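Local coordinates for protein mevalonate kinase (Staphylococcus aureus, PDB 2X7I) that probably phosphorylates mevalonate with ATP to give phosphomevalonate, as a GHMP-family kinase of the mevalonate route to isoprenoids, at residues Pro156-Phe159 / Ala164-Leu167. Numbering follows the deposited sequence.
Sequences PVWF and AETL
W158 and E165 form the hydrogen-bonded pair of an antiparallel β hairpin. The bond from W158 N to E165 O (2.9 Å) is almost straight (175°), and E165 N returns one to W158 O. A third bond, from L167 N to P156 O (2.8 Å), carries the pairing beyond T166. The shortest side-chain approach is on the face shared by F159 and A164, where F159 CD1 lies 3.5 Å from A164 CB. F159 CG lies on the backbone-N side of CB (chi1 -77°), anti to the carbonyl carbon, which brings CD1 and CE1 close to that methyl. P156 CB meets L167 CD1 at 4.1 Å, the two side chains crossing at about a right angle. On the other face W158 and E165 run side by side, indole CE3 4.0 Å from the glutamate CG, and L167 CD2 also reaches CE3, at 4.2 Å. The loose side is the outer strand, where E165 and T166 are exposed and a bend at chi2 carries the E165 carboxylate clear of the partner strand. The hairpin extends the mixed sheet: V157 and F159 bond through their backbones to strand 29-45 and rest their side chains on helix 145-153, whereas W158 packs against helix 203-222.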
loop_
_atom_site.group_PDB
_atom_site.type_symbol
_atom_site.label_atom_id
_atom_site.label_comp_id
_atom_site.label_asym_id
_atom_site.label_seq_id
_atom_site.Cartn_x
_atom_site.Cartn_y
_atom_site.Cartn_z
ATOM N N PRO A 156 2.213 4.511 -11.625
ATOM C CA PRO A 156 0.852 4.784 -11.192
ATOM C C PRO A 156 -0.161 4.106 -12.105
ATOM O O PRO A 156 0.097 3.958 -13.291
ATOM C CB PRO A 156 0.733 6.318 -11.294
ATOM C CG PRO A 156 2.089 6.831 -11.453
ATOM C CD PRO A 156 2.876 5.735 -12.105
ATOM N N VAL A 157 -1.285 3.682 -11.540
ATOM C CA VAL A 157 -2.396 3.116 -12.295
ATOM C C VAL A 157 -3.631 3.982 -12.054
ATOM O O VAL A 157 -3.956 4.301 -10.916
ATOM C CB VAL A 157 -2.706 1.674 -11.855
ATOM C CG1 VAL A 157 -3.993 1.173 -12.524
ATOM C CG2 VAL A 157 -1.526 0.753 -12.161
ATOM N N TRP A 158 -4.303 4.352 -13.138
ATOM C CA TRP A 158 -5.414 5.283 -13.112
ATOM C C TRP A 158 -6.650 4.555 -13.628
ATOM O O TRP A 158 -6.628 4.046 -14.751
ATOM C CB TRP A 158 -5.074 6.492 -14.000
ATOM C CG TRP A 158 -6.241 7.368 -14.374
ATOM C CD1 TRP A 158 -7.257 7.776 -13.558
ATOM C CD2 TRP A 158 -6.497 7.957 -15.659
ATOM N NE1 TRP A 158 -8.140 8.569 -14.261
ATOM C CE2 TRP A 158 -7.698 8.692 -15.551
ATOM C CE3 TRP A 158 -5.836 7.922 -16.894
ATOM C CZ2 TRP A 158 -8.246 9.404 -16.633
ATOM C CZ3 TRP A 158 -6.383 8.622 -17.971
ATOM C CH2 TRP A 158 -7.575 9.357 -17.831
ATOM N N PHE A 159 -7.700 4.482 -12.797
ATOM C CA PHE A 159 -9.021 3.967 -13.202
ATOM C C PHE A 159 -9.980 5.136 -13.413
ATOM O O PHE A 159 -10.013 6.051 -12.596
ATOM C CB PHE A 159 -9.621 3.077 -12.098
ATOM C CG PHE A 159 -9.045 1.663 -12.008
ATOM C CD1 PHE A 159 -7.885 1.285 -12.685
ATOM C CD2 PHE A 159 -9.676 0.721 -11.200
ATOM C CE1 PHE A 159 -7.383 -0.013 -12.565
ATOM C CE2 PHE A 159 -9.178 -0.567 -11.069
ATOM C CZ PHE A 159 -8.028 -0.941 -11.753
ATOM N N ALA A 164 -8.992 1.897 -18.021
ATOM C CA ALA A 164 -7.882 1.958 -17.054
ATOM C C ALA A 164 -6.546 2.099 -17.786
ATOM O O ALA A 164 -6.380 1.578 -18.886
ATOM C CB ALA A 164 -7.868 0.726 -16.166
ATOM N N GLU A 165 -5.605 2.824 -17.182
ATOM C CA GLU A 165 -4.304 3.079 -17.811
ATOM C C GLU A 165 -3.183 2.985 -16.791
ATOM O O GLU A 165 -3.397 3.179 -15.595
ATOM C CB GLU A 165 -4.256 4.473 -18.446
ATOM C CG GLU A 165 -5.429 4.825 -19.357
ATOM C CD GLU A 165 -5.521 3.948 -20.595
ATOM O OE1 GLU A 165 -6.642 3.812 -21.146
ATOM O OE2 GLU A 165 -4.476 3.403 -21.022
ATOM N N THR A 166 -1.985 2.695 -17.284
ATOM C CA THR A 166 -0.777 2.734 -16.473
ATOM C C THR A 166 0.002 3.954 -16.903
ATOM O O THR A 166 0.326 4.098 -18.073
ATOM C CB THR A 166 0.069 1.469 -16.663
ATOM O OG1 THR A 166 -0.620 0.354 -16.086
ATOM C CG2 THR A 166 1.432 1.626 -15.986
ATOM N N LEU A 167 0.274 4.851 -15.964
ATOM C CA LEU A 167 0.947 6.109 -16.294
ATOM C C LEU A 167 2.467 5.917 -16.299
ATOM O O LEU A 167 2.966 4.815 -16.047
ATOM C CB LEU A 167 0.543 7.204 -15.299
ATOM C CG LEU A 167 -0.964 7.413 -15.057
ATOM C CD1 LEU A 167 -1.204 8.551 -14.071
ATOM C CD2 LEU A 167 -1.721 7.675 -16.362
#